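Local coordinates for internalin (Listeria monocytogenes serotype 4b, PDB 4FMZ), which is an InlF-type internalin whose leucine-rich-repeat solenoid probably serves in bacterial adhesion to, and invasion of, host cells, at residues L182-Y186 / N187-D191; F204-V208 / N209-D213. All blocks are in the same frame, centred on the assembly; numbering follows the deposited sequence.

In the fold
Contacts 1 and 2 are the same turn in two successive leucine-rich-repeat coils, with centres about 6 Å apart. Strands 181-183 and 203-205, which lead into them, are parallel neighbours, and each turn carries the chain off its strand through an asparagine whose amide is buried and folds back on the turn. The coils are stitched together directly: OD1 of N185 lies 2.7 Å from OG1 of T205, a probable hydrogen bond, and I189 O lies 2.8 Å from Q210 N. N209 of contact 2 also bonds back to backbone groups of contact 1. One 1,2-ethanediol, probably from the crystallisation liquor, is held by both turns, through N187 O and the amides of Q188 and Q210.

Contact 1: residues L182-Y186 / N187-D191. With EDO (1,2-ethanediol), chain E.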
ATOM      1  N   LEU A 182      -5.353   3.155   2.180  1.00 21.77           N
ATOM      2  CA  LEU A 182      -4.188   3.448   3.024  1.00 21.40           C
ATOM      3  C   LEU A 182      -3.482   2.181   3.482  1.00 24.39           C
ATOM      4  O   LEU A 182      -4.134   1.288   4.023  1.00 24.66           O
ATOM      5  CB  LEU A 182      -4.640   4.268   4.264  1.00 21.29           C
ATOM      6  CG  LEU A 182      -3.645   4.457   5.432  1.00 24.99           C
ATOM      7  CD1 LEU A 182      -2.454   5.351   5.037  1.00 23.78           C
ATOM      8  CD2 LEU A 182      -4.349   5.052   6.654  1.00 25.20           C
ATOM      9  N   SER A 183      -2.143   2.134   3.322  1.00 18.61           N
ATOM     10  CA  SER A 183      -1.337   1.026   3.805  1.00 18.01           C
ATOM     11  C   SER A 183      -0.342   1.501   4.848  1.00 23.27           C
ATOM     12  O   SER A 183       0.436   2.425   4.596  1.00 22.77           O
ATOM     13  CB  SER A 183      -0.604   0.309   2.671  1.00 19.29           C
ATOM     14  OG  SER A 183       0.087  -0.812   3.208  1.00 21.86           O
ATOM     15  N   LEU A 184      -0.382   0.863   6.028  1.00 21.10           N
ATOM     16  CA  LEU A 184       0.517   1.144   7.144  1.00 21.25           C
ATOM     17  C   LEU A 184       1.110  -0.162   7.677  1.00 24.61           C
ATOM     18  O   LEU A 184       1.400  -0.282   8.872  1.00 24.02           O
ATOM     19  CB  LEU A 184      -0.212   1.922   8.248  1.00 21.51           C
ATOM     20  CG  LEU A 184      -0.599   3.383   7.898  1.00 25.87           C
ATOM     21  CD1 LEU A 184      -1.310   4.034   9.054  1.00 25.96           C
ATOM     22  CD2 LEU A 184       0.627   4.230   7.497  1.00 26.27           C
ATOM     23  N   ASN A 185       1.326  -1.123   6.772  1.00 20.38           N
ATOM     24  CA  ASN A 185       1.848  -2.450   7.126  1.00 19.62           C
ATOM     25  C   ASN A 185       3.259  -2.389   7.691  1.00 23.66           C
ATOM     26  O   ASN A 185       4.082  -1.607   7.221  1.00 21.78           O
ATOM     27  CB  ASN A 185       1.862  -3.374   5.900  1.00 20.36           C
ATOM     28  CG  ASN A 185       0.509  -3.738   5.358  1.00 32.14           C
ATOM     29  OD1 ASN A 185      -0.512  -3.704   6.054  1.00 18.71           O
ATOM     30  ND2 ASN A 185       0.478  -4.126   4.097  1.00 20.42           N
ATOM     31  N   TYR A 186       3.532  -3.249   8.679  1.00 23.02           N
ATOM     32  CA  TYR A 186       4.841  -3.496   9.280  1.00 23.20           C
ATOM     33  C   TYR A 186       5.584  -2.209   9.717  1.00 25.81           C
ATOM     34  O   TYR A 186       6.735  -1.986   9.334  1.00 23.76           O
ATOM     35  CB  TYR A 186       5.715  -4.327   8.301  1.00 23.94           C
ATOM     36  CG  TYR A 186       6.777  -5.205   8.942  1.00 26.40           C
ATOM     37  CD1 TYR A 186       7.308  -4.898  10.192  1.00 28.93           C
ATOM     38  CD2 TYR A 186       7.312  -6.295   8.260  1.00 27.45           C
ATOM     39  CE1 TYR A 186       8.310  -5.674  10.766  1.00 29.37           C
ATOM     40  CE2 TYR A 186       8.307  -7.088   8.831  1.00 28.52           C
ATOM     41  CZ  TYR A 186       8.803  -6.772  10.084  1.00 35.19           C
ATOM     42  OH  TYR A 186       9.765  -7.552  10.684  1.00 37.52           O
ATOM     43  N   ASN A 187       4.960  -1.416  10.578  1.00 23.09           N
ATOM     44  CA  ASN A 187       5.625  -0.234  11.115  1.00 23.62           C
ATOM     45  C   ASN A 187       5.813  -0.459  12.624  1.00 28.13           C
ATOM     46  O   ASN A 187       6.007  -1.608  13.023  1.00 27.39           O
ATOM     47  CB  ASN A 187       4.834   1.026  10.754  1.00 23.59           C
ATOM     48  CG  ASN A 187       4.896   1.328   9.270  1.00 36.60           C
ATOM     49  OD1 ASN A 187       5.969   1.356   8.665  1.00 29.34           O
ATOM     50  ND2 ASN A 187       3.751   1.548   8.639  1.00 28.53           N
ATOM     51  N   GLN A 188       5.759   0.599  13.455  1.00 26.40           N
ATOM     52  CA  GLN A 188       5.877   0.495  14.921  1.00 26.57           C
ATOM     53  C   GLN A 188       4.666   1.213  15.559  1.00 29.62           C
ATOM     54  O   GLN A 188       4.798   1.885  16.584  1.00 28.95           O
ATOM     55  CB  GLN A 188       7.223   1.110  15.396  1.00 28.79           C
ATOM     56  CG  GLN A 188       8.493   0.508  14.766  1.00 42.58           C
ATOM     57  CD  GLN A 188       8.703  -0.956  15.095  1.00 68.65           C
ATOM     58  OE1 GLN A 188       8.570  -1.392  16.246  1.00 68.28           O
ATOM     59  NE2 GLN A 188       9.057  -1.750  14.090  1.00 59.29           N
ATOM     60  N   ILE A 189       3.479   1.063  14.936  1.00 25.42           N
ATOM     61  CA  ILE A 189       2.270   1.772  15.337  1.00 24.38           C
ATOM     62  C   ILE A 189       1.559   1.069  16.505  1.00 28.21           C
ATOM     63  O   ILE A 189       1.150  -0.086  16.408  1.00 26.10           O
ATOM     64  CB  ILE A 189       1.314   2.003  14.128  1.00 26.49           C
ATOM     65  CG1 ILE A 189       2.022   2.761  12.980  1.00 26.69           C
ATOM     66  CG2 ILE A 189       0.062   2.775  14.550  1.00 25.01           C
ATOM     67  CD1 ILE A 189       1.407   2.528  11.612  1.00 34.52           C
ATOM     68  N   GLU A 190       1.386   1.816  17.596  1.00 27.54           N
ATOM     69  CA  GLU A 190       0.680   1.373  18.804  1.00 27.41           C
ATOM     70  C   GLU A 190      -0.739   1.936  18.846  1.00 30.91           C
ATOM     71  O   GLU A 190      -1.659   1.259  19.305  1.00 30.70           O
ATOM     72  CB  GLU A 190       1.426   1.854  20.068  1.00 29.56           C
ATOM     73  CG  GLU A 190       2.770   1.202  20.333  1.00 40.38           C
ATOM     74  CD  GLU A 190       3.554   1.838  21.469  1.00 64.28           C
ATOM     75  OE1 GLU A 190       2.945   2.149  22.518  1.00 69.15           O
ATOM     76  OE2 GLU A 190       4.784   2.013  21.317  1.00 53.45           O
ATOM     77  N   ASP A 191      -0.888   3.195  18.375  1.00 27.13           N
ATOM     78  CA  ASP A 191      -2.093   4.014  18.457  1.00 26.82           C
ATOM     79  C   ASP A 191      -2.552   4.582  17.099  1.00 29.38           C
ATOM     80  O   ASP A 191      -1.864   5.425  16.488  1.00 28.88           O
ATOM     81  CB  ASP A 191      -1.796   5.163  19.442  1.00 29.85           C
ATOM     82  CG  ASP A 191      -2.913   6.146  19.728  1.00 40.06           C
ATOM     83  OD1 ASP A 191      -4.040   5.923  19.252  1.00 38.53           O
ATOM     84  OD2 ASP A 191      -2.663   7.126  20.459  1.00 50.54           O
TER
HETATM   85  C1  EDO E 403       6.913  -5.195  15.327  1.00 43.14           C
HETATM   86  O1  EDO E 403       8.035  -4.399  14.965  1.00 44.10           O
HETATM   87  C2  EDO E 403       5.627  -4.535  14.785  1.00 40.57           C
HETATM   88  O2  EDO E 403       5.502  -3.233  15.338  1.00 36.94           O
HETATM   89  O   HOH W   1       9.169  -1.753  10.806  1.00 31.26           O
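N187 turns back toward L184 across the bend that follows strand 181-183. With CG beside the backbone N and anti to the carbonyl carbon (chi1 -69°), its amide lies under the turn, and ND2 comes 3.0 Å from L184 O. At an N-H...O angle of 120° this bond is weak; the same nitrogen also donates to V162 O of the preceding coil, while OD1 accepts from S165 OG. Bonds from both ends of the amide therefore fix its rotation in a buried place. The left-handed backbone of Y186 makes the bend and directs its CB away from the following segment; N187 N lies near the plane of the ring, at its edge. Next, Q188 bends at chi2, and its NE2 donates to O1 of the ethanediol at 3.0 Å. The other hydroxyl of the diol, O2, donates to N187 O at 2.9 Å. A water bridges the turn farther out, donating a hydrogen bond to Y186 O at 2.9 Å and accepting one from Q188 NE2 at 3.3 Å. I189 then points inward, its CD1 3.8 Å from L184 CB, and the two side chains cross at about a right angle in the core. A buried asparagine bonded to backbone carbonyls, with leucine and isoleucine packed beneath it, is the signature of the leucine-rich-repeat solenoid.

Contact 2: residues F204-V208 / N209-D213; sequences FTAYV and NQITD. With EDO (1,2-ethanediol), chain E.
A206 O is gripped by two asparagine amides, ND2 of N209 within the same turn and ND2 of N231 from the following coil. The N209 bond is short and nearly straight, 2.9 Å from ND2 to O with an N-H...O angle of 164°. The A206 oxygen lies in the plane of the N209 amide, yet the nitrogen approaches from above the carbonyl plane, 65° out of it, and not on a lone pair. The first torsion of N209, near -79°, swings the amide back against V208, where CG lies 3.3 Å from V208 O. Below it, I211 reaches inward until CD1 is 4.1 Å from A206 CB, a modest apolar contact with a small methyl. On the outer side Q210 extends beyond CG, and its NE2 donates to O2 of the ethanediol at 2.9 Å in a nearly straight bond. The preceding coil supplies the remaining partners of the N209 amide: ND2 also donates to L184 O, and OD1 accepts from N187 N and I189 N. Both ends of this buried amide are thus satisfied by main-chain groups, which implies that N209 ties its own turn to the preceding coil and is held in one orientation.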
ATOM      1  N   PHE A 204      -8.121  -0.364   4.001  1.00 19.74           N
ATOM      2  CA  PHE A 204      -7.158  -0.115   5.062  1.00 19.47           C
ATOM      3  C   PHE A 204      -6.399  -1.400   5.405  1.00 24.12           C
ATOM      4  O   PHE A 204      -7.005  -2.433   5.682  1.00 23.57           O
ATOM      5  CB  PHE A 204      -7.861   0.454   6.300  1.00 20.75           C
ATOM      6  CG  PHE A 204      -7.000   0.825   7.487  1.00 22.31           C
ATOM      7  CD1 PHE A 204      -5.739   1.392   7.308  1.00 24.53           C
ATOM      8  CD2 PHE A 204      -7.492   0.711   8.784  1.00 24.34           C
ATOM      9  CE1 PHE A 204      -4.955   1.755   8.408  1.00 25.52           C
ATOM     10  CE2 PHE A 204      -6.719   1.097   9.880  1.00 27.53           C
ATOM     11  CZ  PHE A 204      -5.453   1.612   9.683  1.00 25.48           C
ATOM     12  N   THR A 205      -5.073  -1.316   5.369  1.00 20.62           N
ATOM     13  CA  THR A 205      -4.205  -2.434   5.722  1.00 20.52           C
ATOM     14  C   THR A 205      -3.149  -1.883   6.700  1.00 24.12           C
ATOM     15  O   THR A 205      -2.615  -0.787   6.503  1.00 22.44           O
ATOM     16  CB  THR A 205      -3.680  -3.184   4.485  1.00 23.07           C
ATOM     17  OG1 THR A 205      -2.898  -4.306   4.908  1.00 22.04           O
ATOM     18  CG2 THR A 205      -2.896  -2.319   3.520  1.00 22.87           C
ATOM     19  N   ALA A 206      -2.946  -2.603   7.813  1.00 19.96           N
ATOM     20  CA  ALA A 206      -2.006  -2.194   8.855  1.00 19.71           C
ATOM     21  C   ALA A 206      -1.555  -3.422   9.630  1.00 24.60           C
ATOM     22  O   ALA A 206      -1.391  -3.366  10.853  1.00 24.24           O
ATOM     23  CB  ALA A 206      -2.656  -1.162   9.788  1.00 20.58           C
ATOM     24  N   TYR A 207      -1.318  -4.536   8.911  1.00 22.38           N
ATOM     25  CA  TYR A 207      -0.866  -5.746   9.580  1.00 22.20           C
ATOM     26  C   TYR A 207       0.563  -5.563  10.102  1.00 25.57           C
ATOM     27  O   TYR A 207       1.307  -4.728   9.578  1.00 23.86           O
ATOM     28  CB  TYR A 207      -1.003  -7.013   8.703  1.00 23.78           C
ATOM     29  CG  TYR A 207      -0.287  -7.008   7.369  1.00 24.59           C
ATOM     30  CD1 TYR A 207       1.103  -7.078   7.300  1.00 26.35           C
ATOM     31  CD2 TYR A 207      -0.997  -7.104   6.177  1.00 25.47           C
ATOM     32  CE1 TYR A 207       1.770  -7.120   6.075  1.00 26.22           C
ATOM     33  CE2 TYR A 207      -0.341  -7.210   4.947  1.00 26.38           C
ATOM     34  CZ  TYR A 207       1.043  -7.193   4.899  1.00 32.42           C
ATOM     35  OH  TYR A 207       1.693  -7.243   3.692  1.00 33.54           O
ATOM     36  N   VAL A 208       0.923  -6.331  11.159  1.00 23.05           N
ATOM     37  CA  VAL A 208       2.257  -6.363  11.774  1.00 22.77           C
ATOM     38  C   VAL A 208       2.605  -4.977  12.364  1.00 26.86           C
ATOM     39  O   VAL A 208       3.509  -4.276  11.922  1.00 27.21           O
ATOM     40  CB  VAL A 208       3.364  -6.945  10.832  1.00 25.84           C
ATOM     41  CG1 VAL A 208       4.692  -7.123  11.562  1.00 25.62           C
ATOM     42  CG2 VAL A 208       2.931  -8.288  10.258  1.00 25.72           C
ATOM     43  N   ASN A 209       1.849  -4.593  13.386  1.00 23.04           N
ATOM     44  CA  ASN A 209       2.083  -3.382  14.154  1.00 22.96           C
ATOM     45  C   ASN A 209       1.898  -3.776  15.624  1.00 27.65           C
ATOM     46  O   ASN A 209       2.029  -4.967  15.949  1.00 27.28           O
ATOM     47  CB  ASN A 209       1.167  -2.224  13.686  1.00 22.40           C
ATOM     48  CG  ASN A 209       1.661  -1.567  12.427  1.00 33.89           C
ATOM     49  OD1 ASN A 209       2.671  -0.866  12.436  1.00 23.56           O
ATOM     50  ND2 ASN A 209       0.988  -1.798  11.311  1.00 23.58           N
ATOM     51  N   GLN A 210       1.618  -2.812  16.500  1.00 24.40           N
ATOM     52  CA  GLN A 210       1.411  -3.048  17.931  1.00 24.84           C
ATOM     53  C   GLN A 210       0.067  -2.421  18.351  1.00 27.79           C
ATOM     54  O   GLN A 210      -0.062  -1.904  19.463  1.00 27.76           O
ATOM     55  CB  GLN A 210       2.591  -2.440  18.735  1.00 26.87           C
ATOM     56  CG  GLN A 210       3.947  -3.117  18.503  1.00 34.96           C
ATOM     57  CD  GLN A 210       5.104  -2.215  18.875  1.00 50.17           C
ATOM     58  OE1 GLN A 210       5.279  -1.817  20.034  1.00 47.39           O
ATOM     59  NE2 GLN A 210       5.929  -1.870  17.897  1.00 32.80           N
ATOM     60  N   ILE A 211      -0.928  -2.462  17.445  1.00 23.55           N
ATOM     61  CA  ILE A 211      -2.247  -1.856  17.639  1.00 23.41           C
ATOM     62  C   ILE A 211      -3.089  -2.678  18.639  1.00 28.15           C
ATOM     63  O   ILE A 211      -3.311  -3.880  18.447  1.00 27.13           O
ATOM     64  CB  ILE A 211      -2.968  -1.656  16.269  1.00 25.92           C
ATOM     65  CG1 ILE A 211      -2.140  -0.701  15.337  1.00 25.62           C
ATOM     66  CG2 ILE A 211      -4.387  -1.088  16.462  1.00 26.42           C
ATOM     67  CD1 ILE A 211      -2.436  -0.846  13.822  1.00 30.63           C
ATOM     68  N   THR A 212      -3.574  -2.007  19.693  1.00 26.34           N
ATOM     69  CA  THR A 212      -4.401  -2.645  20.728  1.00 27.18           C
ATOM     70  C   THR A 212      -5.883  -2.272  20.609  1.00 32.88           C
ATOM     71  O   THR A 212      -6.732  -2.973  21.166  1.00 35.22           O
ATOM     72  CB  THR A 212      -3.902  -2.258  22.148  1.00 33.70           C
ATOM     73  OG1 THR A 212      -3.901  -0.836  22.286  1.00 38.02           O
ATOM     74  CG2 THR A 212      -2.517  -2.792  22.455  1.00 30.60           C
ATOM     75  N   ASP A 213      -6.182  -1.127  19.974  1.00 28.20           N
ATOM     76  CA  ASP A 213      -7.529  -0.577  19.905  1.00 27.71           C
ATOM     77  C   ASP A 213      -7.900  -0.130  18.486  1.00 30.08           C
ATOM     78  O   ASP A 213      -7.206   0.700  17.897  1.00 29.27           O
ATOM     79  CB  ASP A 213      -7.612   0.609  20.889  1.00 31.16           C
ATOM     80  CG  ASP A 213      -8.946   1.325  21.042  1.00 38.93           C
ATOM     81  OD1 ASP A 213      -9.944   0.869  20.446  1.00 38.40           O
ATOM     82  OD2 ASP A 213      -8.992   2.330  21.779  1.00 45.97           O
TER
HETATM   83  C1  EDO E 403       6.913  -5.195  15.327  1.00 43.14           C
HETATM   84  O1  EDO E 403       8.035  -4.399  14.965  1.00 44.10           O
HETATM   85  C2  EDO E 403       5.627  -4.535  14.785  1.00 40.57           C
HETATM   86  O2  EDO E 403       5.502  -3.233  15.338  1.00 36.94           O